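Local coordinates for protein glycoside hydrolase family 31 (Trueperella pyogenes, PDB 5I0F) that degrades the cyclic glucan cycloalternan as a family 31 glycoside hydrolase, with a reaction that passes through a covalent intermediate, at residues Gly559-Gly564 / Gln589-Phe594; Gly179-Gln184 / His207-Pro212; Ala530-Ser535 / Ala563-Pro568. All coordinates share one frame; numbering follows the deposited sequence.

Contact 1: residues Gly559-Gly564 / Gln589-Phe594. With GLC (alpha-D-glucopyranose), chain B; BGC (beta-D-glucopyranose), chain C; GLC (alpha-D-glucopyranose), chain D.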
loop_
_atom_site.group_PDB
_atom_site.type_symbol
_atom_site.label_atom_id
_atom_site.label_comp_id
_atom_site.label_asym_id
_atom_site.label_seq_id
_atom_site.Cartn_x
_atom_site.Cartn_y
_atom_site.Cartn_z
ATOM N N GLY A 559 -5.720 -10.535 0.480
ATOM C CA GLY A 559 -6.511 -10.799 -0.720
ATOM C C GLY A 559 -6.334 -9.726 -1.768
ATOM O O GLY A 559 -5.407 -8.916 -1.718
ATOM N N TRP A 560 -7.228 -9.733 -2.740
ATOM C CA TRP A 560 -7.141 -8.835 -3.896
ATOM C C TRP A 560 -8.526 -8.743 -4.546
ATOM O O TRP A 560 -9.421 -9.540 -4.249
ATOM C CB TRP A 560 -6.074 -9.329 -4.901
ATOM C CG TRP A 560 -6.424 -10.654 -5.609
ATOM C CD1 TRP A 560 -6.696 -11.853 -5.011
ATOM C CD2 TRP A 560 -6.540 -10.884 -7.030
ATOM N NE1 TRP A 560 -6.985 -12.807 -5.964
ATOM C CE2 TRP A 560 -6.891 -12.243 -7.208
ATOM C CE3 TRP A 560 -6.379 -10.078 -8.161
ATOM C CZ2 TRP A 560 -7.081 -12.807 -8.474
ATOM C CZ3 TRP A 560 -6.547 -10.638 -9.413
ATOM C CH2 TRP A 560 -6.912 -11.994 -9.556
ATOM N N ASP A 561 -8.696 -7.737 -5.392
ATOM C CA ASP A 561 -9.929 -7.570 -6.178
ATOM C C ASP A 561 -9.874 -8.571 -7.325
ATOM O O ASP A 561 -9.180 -8.353 -8.314
ATOM C CB ASP A 561 -10.006 -6.182 -6.772
ATOM C CG ASP A 561 -10.001 -5.062 -5.732
ATOM O OD1 ASP A 561 -10.325 -5.261 -4.521
ATOM O OD2 ASP A 561 -9.658 -3.950 -6.173
ATOM N N LEU A 562 -10.556 -9.694 -7.205
ATOM C CA LEU A 562 -10.363 -10.740 -8.200
ATOM C C LEU A 562 -10.768 -10.226 -9.594
ATOM O O LEU A 562 -11.794 -9.580 -9.743
ATOM C CB LEU A 562 -11.089 -12.047 -7.814
ATOM C CG LEU A 562 -12.614 -12.075 -7.804
ATOM C CD1 LEU A 562 -13.215 -12.445 -9.166
ATOM C CD2 LEU A 562 -13.126 -13.043 -6.750
ATOM N N ALA A 563 -9.898 -10.472 -10.588
ATOM C CA ALA A 563 -10.060 -10.035 -11.956
ATOM C C ALA A 563 -10.026 -8.527 -12.185
ATOM O O ALA A 563 -10.373 -8.070 -13.273
ATOM C CB ALA A 563 -11.307 -10.663 -12.578
ATOM N N GLY A 564 -9.588 -7.753 -11.192
ATOM C CA GLY A 564 -9.481 -6.308 -11.315
ATOM C C GLY A 564 -10.789 -5.545 -11.062
ATOM O O GLY A 564 -11.901 -6.024 -11.365
ATOM N N GLN A 589 -12.465 -12.071 -2.547
ATOM C CA GLN A 589 -13.274 -10.871 -2.634
ATOM C C GLN A 589 -13.378 -10.344 -4.050
ATOM O O GLN A 589 -12.363 -10.250 -4.757
ATOM C CB GLN A 589 -12.628 -9.788 -1.749
ATOM C CG GLN A 589 -13.337 -8.434 -1.697
ATOM C CD GLN A 589 -12.542 -7.254 -2.266
ATOM O OE1 GLN A 589 -12.790 -6.103 -1.907
ATOM N NE2 GLN A 589 -11.585 -7.531 -3.152
ATOM N N TYR A 590 -14.581 -9.954 -4.448
ATOM C CA TYR A 590 -14.769 -9.193 -5.705
ATOM C C TYR A 590 -15.144 -7.747 -5.375
ATOM O O TYR A 590 -15.733 -7.472 -4.336
ATOM C CB TYR A 590 -15.769 -9.868 -6.649
ATOM C CG TYR A 590 -17.232 -9.781 -6.238
ATOM C CD1 TYR A 590 -17.974 -8.617 -6.472
ATOM C CD2 TYR A 590 -17.887 -10.882 -5.656
ATOM C CE1 TYR A 590 -19.318 -8.542 -6.109
ATOM C CE2 TYR A 590 -19.227 -10.817 -5.301
ATOM C CZ TYR A 590 -19.942 -9.657 -5.523
ATOM O OH TYR A 590 -21.272 -9.605 -5.171
ATOM N N HIS A 591 -14.805 -6.842 -6.286
ATOM C CA HIS A 591 -14.956 -5.402 -6.065
ATOM C C HIS A 591 -15.022 -4.661 -7.402
ATOM O O HIS A 591 -14.540 -5.152 -8.421
ATOM C CB HIS A 591 -13.791 -4.908 -5.185
ATOM C CG HIS A 591 -13.831 -3.448 -4.838
ATOM N ND1 HIS A 591 -14.966 -2.816 -4.387
ATOM C CD2 HIS A 591 -12.849 -2.513 -4.812
ATOM C CE1 HIS A 591 -14.699 -1.535 -4.172
ATOM N NE2 HIS A 591 -13.414 -1.328 -4.413
ATOM N N SER A 592 -15.618 -3.481 -7.389
ATOM C CA SER A 592 -15.657 -2.614 -8.565
ATOM C C SER A 592 -15.489 -1.135 -8.222
ATOM O O SER A 592 -16.056 -0.613 -7.244
ATOM C CB SER A 592 -16.961 -2.799 -9.339
ATOM O OG SER A 592 -18.108 -2.514 -8.543
ATOM N N GLU A 593 -14.736 -0.464 -9.071
ATOM C CA GLU A 593 -14.457 0.960 -8.915
ATOM C C GLU A 593 -15.665 1.826 -9.290
ATOM O O GLU A 593 -16.458 1.467 -10.154
ATOM C CB GLU A 593 -13.264 1.323 -9.819
ATOM C CG GLU A 593 -12.718 2.738 -9.632
ATOM C CD GLU A 593 -11.467 2.982 -10.462
ATOM O OE1 GLU A 593 -11.421 2.559 -11.625
ATOM O OE2 GLU A 593 -10.515 3.602 -9.949
ATOM N N PHE A 594 -15.757 2.986 -8.643
ATOM C CA PHE A 594 -16.704 4.054 -8.960
ATOM C C PHE A 594 -16.642 4.390 -10.444
ATOM O O PHE A 594 -15.552 4.483 -11.003
ATOM C CB PHE A 594 -16.347 5.328 -8.171
ATOM C CG PHE A 594 -17.351 6.444 -8.306
ATOM C CD1 PHE A 594 -18.684 6.263 -7.936
ATOM C CD2 PHE A 594 -16.946 7.701 -8.748
ATOM C CE1 PHE A 594 -19.610 7.296 -8.049
ATOM C CE2 PHE A 594 -17.865 8.748 -8.853
ATOM C CZ PHE A 594 -19.191 8.549 -8.494
HETATM C C1 GLC B . -10.228 7.950 -11.703
HETATM C C2 GLC B . -11.208 6.841 -12.070
HETATM C C3 GLC B . -12.476 6.945 -11.223
HETATM C C4 GLC B . -12.138 6.969 -9.732
HETATM C C5 GLC B . -11.160 8.122 -9.467
HETATM C C6 GLC B . -10.720 8.312 -8.012
HETATM O O1 GLC B . -10.773 9.223 -12.076
HETATM O O2 GLC B . -11.542 6.935 -13.462
HETATM O O3 GLC B . -13.329 5.846 -11.552
HETATM O O4 GLC B . -13.318 7.141 -8.939
HETATM O O5 GLC B . -9.992 7.932 -10.294
HETATM O O6 GLC B . -10.491 7.075 -7.310
HETATM C C2 BGC C . -9.642 1.827 -2.833
HETATM C C3 BGC C . -10.777 1.295 -3.726
HETATM C C4 BGC C . -12.073 2.020 -3.378
HETATM C C5 BGC C . -11.896 3.543 -3.479
HETATM C C6 BGC C . -13.140 4.228 -2.929
HETATM C C1 BGC C . -9.861 3.156 -2.065
HETATM O O2 BGC C . -8.288 1.429 -3.127
HETATM O O3 BGC C . -10.912 -0.120 -3.565
HETATM O O4 BGC C . -13.137 1.591 -4.249
HETATM O O5 BGC C . -10.728 4.051 -2.784
HETATM O O6 BGC C . -13.112 5.631 -3.209
HETATM C C1 GLC D . -9.331 6.344 -7.770
HETATM C C2 GLC D . -9.326 4.969 -7.097
HETATM C C3 GLC D . -8.972 5.096 -5.621
HETATM C C4 GLC D . -7.625 5.788 -5.480
HETATM C C5 GLC D . -7.742 7.161 -6.148
HETATM C C6 GLC D . -6.464 7.979 -6.059
HETATM O O2 GLC D . -10.603 4.349 -7.271
HETATM O O3 GLC D . -8.923 3.788 -5.028
HETATM O O4 GLC D . -7.261 5.896 -4.089
HETATM O O5 GLC D . -8.093 7.021 -7.538
HETATM O O6 GLC D . -5.430 7.455 -6.907
HETATM O O HOH W 1 -10.084 -12.226 -4.160
HETATM O O HOH W 2 -10.981 -3.923 -2.281
HETATM O O HOH W 3 -12.831 -7.496 -8.293
#
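Asp561 and Gln589 make a buried, mainly polar contact between the ends of two neighbouring parallel barrel strands. Strand 558-561, helix 572-583 and strand 587-590 form one beta-alpha-beta crossover of the TIM barrel. The two side chains lie side by side. Gln589 CG is anti to the backbone N (chi1 -180°), and a bend at chi2 brings the amide round to Asp561. Gln589 NE2 donates to Asp561 OD1 at 2.9 Å in a nearly straight bond (168°). Asp561 OD1 lies close to the amide plane and uses its anti lone pair. A water donates to both Asp561 OD1 and Gln589 OE1, closing a small ring of bonds. NE2 also makes a weak bond to Trp560 O. The backbone is joined where Leu562 N donates to Gln589 O at 3.1 Å. On the apolar side, Leu562 CG rests on Tyr590 CB at 4.0 Å.

Beyond the strand, His591 runs alongside Asp561, with ring and carboxylate planes 62° apart. Asp561 OD1 is 3.5 Å from His591 CB. His591 NE2 donates to O4 of the beta-glucose at 2.9 Å and is also hydrogen-bonded to its O3. Farther along, Glu593 OE2 accepts from O2 of the chain D glucose, and Phe594 O accepts from O3 of the chain B glucose. Asp561 OD1 is thus gripped by the glutamine amide and a water while it lies against His591. This is consistent with a second-shell pair that helps to position a sugar-binding histidine.

Contact 2: residues Gly179-Gln184 / His207-Pro212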
loop_
_atom_site.group_PDB
_atom_site.type_symbol
_atom_site.label_atom_id
_atom_site.label_comp_id
_atom_site.label_asym_id
_atom_site.label_seq_id
_atom_site.Cartn_x
_atom_site.Cartn_y
_atom_site.Cartn_z
ATOM N N GLY A 179 8.485 -6.428 1.701
ATOM C CA GLY A 179 7.050 -6.228 1.809
ATOM C C GLY A 179 6.311 -6.789 0.609
ATOM O O GLY A 179 6.783 -7.698 -0.069
ATOM N N GLU A 180 5.133 -6.231 0.350
ATOM C CA GLU A 180 4.312 -6.674 -0.786
ATOM C C GLU A 180 4.913 -6.115 -2.090
ATOM O O GLU A 180 5.013 -4.891 -2.269
ATOM C CB GLU A 180 2.872 -6.217 -0.578
ATOM C CG GLU A 180 1.894 -6.514 -1.727
ATOM C CD GLU A 180 0.536 -5.905 -1.479
ATOM O OE1 GLU A 180 0.492 -4.741 -0.976
ATOM O OE2 GLU A 180 -0.503 -6.572 -1.785
ATOM N N ARG A 181 5.310 -7.015 -2.991
ATOM C CA ARG A 181 5.906 -6.618 -4.262
ATOM C C ARG A 181 5.142 -7.247 -5.408
ATOM O O ARG A 181 4.637 -8.358 -5.292
ATOM C CB ARG A 181 7.402 -6.991 -4.323
ATOM C CG ARG A 181 8.247 -6.369 -3.221
ATOM C CD ARG A 181 8.471 -4.890 -3.502
ATOM N NE ARG A 181 8.881 -4.156 -2.321
ATOM C CZ ARG A 181 9.327 -2.895 -2.320
ATOM N NH1 ARG A 181 9.458 -2.192 -3.445
ATOM N NH2 ARG A 181 9.651 -2.344 -1.165
ATOM N N TYR A 182 5.067 -6.520 -6.518
ATOM C CA TYR A 182 4.181 -6.845 -7.631
ATOM C C TYR A 182 4.896 -7.284 -8.909
ATOM O O TYR A 182 4.250 -7.690 -9.870
ATOM C CB TYR A 182 3.350 -5.600 -7.961
ATOM C CG TYR A 182 2.415 -5.172 -6.854
ATOM C CD1 TYR A 182 2.882 -4.430 -5.762
ATOM C CD2 TYR A 182 1.063 -5.454 -6.916
ATOM C CE1 TYR A 182 2.023 -4.025 -4.746
ATOM C CE2 TYR A 182 0.218 -5.050 -5.917
ATOM C CZ TYR A 182 0.709 -4.324 -4.838
ATOM O OH TYR A 182 -0.135 -3.893 -3.852
ATOM N N ASP A 183 6.216 -7.183 -8.921
ATOM C CA ASP A 183 7.002 -7.387 -10.134
ATOM C C ASP A 183 7.536 -8.785 -10.207
ATOM O O ASP A 183 7.324 -9.464 -11.208
ATOM C CB ASP A 183 8.106 -6.321 -10.322
ATOM C CG ASP A 183 8.966 -6.062 -9.080
ATOM O OD1 ASP A 183 8.800 -6.707 -8.018
ATOM O OD2 ASP A 183 9.852 -5.179 -9.196
ATOM N N GLN A 184 8.227 -9.238 -9.168
ATOM C CA GLN A 184 8.732 -10.618 -9.151
ATOM C C GLN A 184 9.011 -11.069 -7.734
ATOM O O GLN A 184 9.216 -10.243 -6.818
ATOM C CB GLN A 184 9.983 -10.771 -10.048
ATOM C CG GLN A 184 11.077 -9.765 -9.776
ATOM C CD GLN A 184 12.168 -9.758 -10.859
ATOM O OE1 GLN A 184 11.946 -9.353 -11.987
ATOM N NE2 GLN A 184 13.343 -10.183 -10.498
ATOM N N HIS A 207 7.250 -0.819 -10.253
ATOM C CA HIS A 207 8.141 -1.297 -9.160
ATOM C C HIS A 207 7.958 -0.507 -7.853
ATOM O O HIS A 207 8.926 -0.144 -7.183
ATOM C CB HIS A 207 9.624 -1.285 -9.624
ATOM C CG HIS A 207 9.835 -1.951 -10.947
ATOM N ND1 HIS A 207 9.843 -3.320 -11.094
ATOM C CD2 HIS A 207 10.011 -1.438 -12.188
ATOM C CE1 HIS A 207 10.015 -3.626 -12.367
ATOM N NE2 HIS A 207 10.127 -2.501 -13.053
ATOM N N ARG A 208 6.706 -0.271 -7.488
ATOM C CA ARG A 208 6.355 0.475 -6.286
ATOM C C ARG A 208 5.310 -0.320 -5.516
ATOM O O ARG A 208 4.791 -1.319 -6.017
ATOM C CB ARG A 208 5.796 1.841 -6.684
ATOM C CG ARG A 208 6.838 2.750 -7.321
ATOM C CD ARG A 208 6.163 3.899 -8.049
ATOM N NE ARG A 208 7.109 4.726 -8.758
ATOM C CZ ARG A 208 6.836 5.481 -9.829
ATOM N NH1 ARG A 208 5.622 5.533 -10.387
ATOM N NH2 ARG A 208 7.813 6.194 -10.365
ATOM N N THR A 209 5.025 0.110 -4.297
ATOM C CA THR A 209 4.074 -0.605 -3.454
ATOM C C THR A 209 3.466 0.309 -2.374
ATOM O O THR A 209 4.095 1.294 -1.912
ATOM C CB THR A 209 4.758 -1.853 -2.803
ATOM O OG1 THR A 209 3.815 -2.569 -2.001
ATOM C CG2 THR A 209 5.933 -1.469 -1.941
ATOM N N TYR A 210 2.257 -0.067 -1.980
ATOM C CA TYR A 210 1.558 0.481 -0.848
ATOM C C TYR A 210 2.093 -0.016 0.500
ATOM O O TYR A 210 1.860 0.631 1.532
ATOM C CB TYR A 210 0.086 0.069 -0.850
ATOM C CG TYR A 210 -0.749 0.301 -2.084
ATOM C CD1 TYR A 210 -1.424 1.505 -2.286
ATOM C CD2 TYR A 210 -0.947 -0.727 -3.001
ATOM C CE1 TYR A 210 -2.242 1.697 -3.411
ATOM C CE2 TYR A 210 -1.765 -0.554 -4.115
ATOM C CZ TYR A 210 -2.402 0.660 -4.329
ATOM O OH TYR A 210 -3.254 0.837 -5.420
ATOM N N LEU A 211 2.753 -1.174 0.489
ATOM C CA LEU A 211 3.083 -1.915 1.711
ATOM C C LEU A 211 4.532 -2.429 1.670
ATOM O O LEU A 211 4.784 -3.658 1.591
ATOM C CB LEU A 211 2.091 -3.070 1.870
ATOM C CG LEU A 211 1.669 -3.449 3.285
ATOM C CD1 LEU A 211 0.695 -4.626 3.247
ATOM C CD2 LEU A 211 2.858 -3.788 4.156
ATOM N N PRO A 212 5.497 -1.501 1.737
ATOM C CA PRO A 212 6.898 -1.901 1.743
ATOM C C PRO A 212 7.323 -2.279 3.159
ATOM O O PRO A 212 6.641 -1.923 4.121
ATOM C CB PRO A 212 7.614 -0.621 1.312
ATOM C CG PRO A 212 6.758 0.467 1.853
ATOM C CD PRO A 212 5.342 -0.035 1.750
HETATM O O HOH W 4 10.404 0.347 -4.737
HETATM O O HOH W 5 6.323 -3.770 -6.650
#
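Thr209 and Glu180 form the tight centre of this contact between two loops. Thr209 OG1 is anti to the backbone N (chi1 -179°), which points the hydroxyl at the facing segment, where it donates to Glu180 O at 2.6 Å. Thr209 OG1 itself accepts from Leu211 N, so it bonds to both segments. Glu180 N returns a bond to Leu211 O at 2.9 Å. The Thr209 methyl packs on the arginine: CG2 sits over the centre of one face of the Arg181 guanidinium, 3.7 Å from CZ. Pro212 CB touches NH2 of that group, whose outer bonds run to Asp193 O and Phe178 O. The edge of the Tyr182 ring meets Thr209, with CE1 3.6 Å from OG1.

The bond from Leu211 N to Thr209 OG1 makes an ST turn. It leads into strand 212-219, which pairs with strand 174-179; Gly179 and Pro212 are an antiparallel non-hydrogen-bonded pair. Tyr182 and Tyr210 cross at about a right angle. Tyr182 OH lies in the plane of the Tyr210 ring, at its edge, 3.4 Å from CD2. Their hydroxyls are hydrogen-bonded to the loop after barrel strand 527-529, Tyr182 OH to Ala530 O and Tyr210 OH to Asp532 N.

Toward the other end the backbones part and water enters. One water joins Tyr182 N to Arg208 O. Another lies between Arg181 NH1 and His207 O. On the solvent side, exposed His207 gives ND1 to Asp183 OD2 at 2.7 Å. The bond is nearly straight (169°), lies close to the ring plane and uses the anti lone pair, with ring and carboxylate planes 52° apart. Asp183 OD1 is bonded to Gln184 N and to Gln187.

Contact 3: residues Ala530-Ser535 / Ala563-Pro568. With CA (calcium ion), chain E; BGC (beta-D-glucopyranose), chain C; GLC (alpha-D-glucopyranose), chain D.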
loop_
_atom_site.group_PDB
_atom_site.type_symbol
_atom_site.label_atom_id
_atom_site.label_comp_id
_atom_site.label_asym_id
_atom_site.label_seq_id
_atom_site.Cartn_x
_atom_site.Cartn_y
_atom_site.Cartn_z
ATOM N N ALA A 530 -4.516 -6.099 -2.141
ATOM C CA ALA A 530 -3.436 -5.663 -3.018
ATOM C C ALA A 530 -3.670 -4.318 -3.737
ATOM O O ALA A 530 -2.851 -3.905 -4.528
ATOM C CB ALA A 530 -3.179 -6.748 -4.050
ATOM N N GLY A 531 -4.750 -3.619 -3.424
ATOM C CA GLY A 531 -5.000 -2.278 -3.976
ATOM C C GLY A 531 -5.637 -2.276 -5.349
ATOM O O GLY A 531 -6.388 -3.202 -5.712
ATOM N N ASP A 532 -5.351 -1.220 -6.101
ATOM C CA ASP A 532 -6.106 -0.893 -7.301
ATOM C C ASP A 532 -5.450 -1.403 -8.563
ATOM O O ASP A 532 -4.291 -1.069 -8.826
ATOM C CB ASP A 532 -6.216 0.619 -7.435
ATOM C CG ASP A 532 -7.008 1.258 -6.337
ATOM O OD1 ASP A 532 -7.735 0.552 -5.612
ATOM O OD2 ASP A 532 -6.945 2.510 -6.243
ATOM N N GLU A 533 -6.196 -2.154 -9.379
ATOM C CA GLU A 533 -5.679 -2.587 -10.675
ATOM C C GLU A 533 -6.725 -2.628 -11.783
ATOM O O GLU A 533 -7.932 -2.658 -11.538
ATOM C CB GLU A 533 -5.002 -3.982 -10.585
ATOM C CG GLU A 533 -3.456 -3.982 -10.511
ATOM C CD GLU A 533 -2.749 -3.546 -11.800
ATOM O OE1 GLU A 533 -3.315 -2.741 -12.592
ATOM O OE2 GLU A 533 -1.588 -3.996 -12.037
ATOM N N ASP A 534 -6.214 -2.669 -13.008
ATOM C CA ASP A 534 -6.999 -2.942 -14.201
ATOM C C ASP A 534 -7.383 -4.433 -14.275
ATOM O O ASP A 534 -6.778 -5.285 -13.621
ATOM C CB ASP A 534 -6.195 -2.565 -15.445
ATOM C CG ASP A 534 -6.039 -1.057 -15.604
ATOM O OD1 ASP A 534 -7.070 -0.363 -15.763
ATOM O OD2 ASP A 534 -4.893 -0.557 -15.564
ATOM N N SER A 535 -8.412 -4.721 -15.070
ATOM C CA SER A 535 -8.837 -6.077 -15.320
ATOM C C SER A 535 -8.065 -6.671 -16.483
ATOM O O SER A 535 -8.588 -6.769 -17.616
ATOM C CB SER A 535 -10.349 -6.151 -15.602
ATOM O OG SER A 535 -11.095 -5.848 -14.425
ATOM N N ALA A 563 -9.898 -10.472 -10.588
ATOM C CA ALA A 563 -10.060 -10.035 -11.956
ATOM C C ALA A 563 -10.026 -8.527 -12.185
ATOM O O ALA A 563 -10.373 -8.070 -13.273
ATOM C CB ALA A 563 -11.307 -10.663 -12.578
ATOM N N GLY A 564 -9.588 -7.753 -11.192
ATOM C CA GLY A 564 -9.481 -6.308 -11.315
ATOM C C GLY A 564 -10.789 -5.545 -11.062
ATOM O O GLY A 564 -11.901 -6.024 -11.365
ATOM N N PHE A 565 -10.652 -4.342 -10.516
ATOM C CA PHE A 565 -11.819 -3.525 -10.178
ATOM C C PHE A 565 -12.103 -2.364 -11.129
ATOM O O PHE A 565 -13.205 -1.807 -11.068
ATOM C CB PHE A 565 -11.763 -3.071 -8.708
ATOM C CG PHE A 565 -11.220 -1.683 -8.466
ATOM C CD1 PHE A 565 -10.063 -1.216 -9.057
ATOM C CD2 PHE A 565 -11.826 -0.885 -7.518
ATOM C CE1 PHE A 565 -9.578 0.067 -8.777
ATOM C CE2 PHE A 565 -11.343 0.376 -7.219
ATOM C CZ PHE A 565 -10.216 0.859 -7.847
ATOM N N SER A 566 -11.131 -2.010 -11.978
ATOM C CA SER A 566 -11.184 -0.772 -12.777
ATOM C C SER A 566 -11.444 -1.069 -14.249
ATOM O O SER A 566 -10.925 -2.037 -14.797
ATOM C CB SER A 566 -9.883 0.002 -12.630
ATOM O OG SER A 566 -9.870 1.195 -13.400
ATOM N N GLY A 567 -12.227 -0.208 -14.885
ATOM C CA GLY A 567 -12.539 -0.318 -16.314
ATOM C C GLY A 567 -13.723 -1.214 -16.595
ATOM O O GLY A 567 -14.396 -1.697 -15.664
ATOM N N PRO A 568 -14.011 -1.439 -17.884
ATOM C CA PRO A 568 -15.041 -2.403 -18.261
ATOM C C PRO A 568 -14.862 -3.732 -17.513
ATOM O O PRO A 568 -13.754 -4.056 -17.102
ATOM C CB PRO A 568 -14.804 -2.581 -19.767
ATOM C CG PRO A 568 -14.297 -1.247 -20.196
ATOM C CD PRO A 568 -13.428 -0.775 -19.064
HETATM CA CA CA E . -8.328 -0.483 -17.974
HETATM C C2 BGC C . -9.642 1.827 -2.833
HETATM C C3 BGC C . -10.777 1.295 -3.726
HETATM C C4 BGC C . -12.073 2.020 -3.378
HETATM C C5 BGC C . -11.896 3.543 -3.479
HETATM C C6 BGC C . -13.140 4.228 -2.929
HETATM C C1 BGC C . -9.861 3.156 -2.065
HETATM O O2 BGC C . -8.288 1.429 -3.127
HETATM O O3 BGC C . -10.912 -0.120 -3.565
HETATM O O4 BGC C . -13.137 1.591 -4.249
HETATM O O5 BGC C . -10.728 4.051 -2.784
HETATM O O6 BGC C . -13.112 5.631 -3.209
HETATM C C1 GLC D . -9.331 6.344 -7.770
HETATM C C2 GLC D . -9.326 4.969 -7.097
HETATM C C3 GLC D . -8.972 5.096 -5.621
HETATM C C4 GLC D . -7.625 5.788 -5.480
HETATM C C5 GLC D . -7.742 7.161 -6.148
HETATM C C6 GLC D . -6.464 7.979 -6.059
HETATM O O2 GLC D . -10.603 4.349 -7.271
HETATM O O3 GLC D . -8.923 3.788 -5.028
HETATM O O4 GLC D . -7.261 5.896 -4.089
HETATM O O5 GLC D . -8.093 7.021 -7.538
HETATM O O6 GLC D . -5.430 7.455 -6.907
HETATM O O HOH W 6 -8.365 -3.935 -8.583
HETATM O O HOH W 7 -9.205 -2.403 -16.868
HETATM O O HOH W 8 -9.557 1.055 -16.368
HETATM O O HOH W 9 -10.128 0.176 -19.234
HETATM O O HOH W 10 -6.836 1.494 -18.568
HETATM O O HOH W 11 -6.584 -1.620 -19.036
#
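Asp532 and Phe565 meet at a slant, with carboxylate and ring planes only 21° apart. Phe565 CB starts away from the facing loop. An unusual chi1 of 97° swings the ring back, so that CZ lies 3.4 Å from Asp532 OD1. Asp532 OD1 accepts from O2 of the beta-glucose at 2.7 Å, and OD2 is 2.6 Å from O3 of the chain D glucose. Phe565 touches both sugars: CE2 is 3.7 Å from C3 of the beta-glucose, and O2 of the chain D glucose lies at the ring edge. Asp532 and Phe565 thus form part of the glycan pocket.

Glu533 O meets the ring edge and accepts from Ser566 N at 3.3 Å. Ser535 OG donates to Ala563 O at 2.6 Å, in the carbonyl plane and on a lone pair. Asp534 OD1 binds a calcium ion at 2.5 Å, beside five waters, and is also hydrogen-bonded to Lys201 NZ. One of these waters bridges Ser535 N and Ser566 O.

The two loops follow adjacent barrel strands, 527-529 and 558-561, and lead into helices 537-551 and 572-583. Ala563 packs against Tyr575 and Ala578 of the latter helix.

In the fold
Following the chain from its N terminus, contact 2 comes first. It closes the excursion through strand 191-194 and helix 203-206, and joins the ends of strands 174-179 and 212-219. It closes long before the others open. Contact 3 then closes the path through helix 537-551 and strand 558-561. Contact 1 opens before contact 3 has closed, and spans helix 572-583. The two overlap at Ala563 and Gly564, but neither nests in the other. They also touch directly, through Glu593 and Ser566. Together contacts 1 and 3 tie three successive barrel strands around the sugars, and contact 2 ties the mixed sheet that holds strands 174-179 and 212-219 to the loop 530-532.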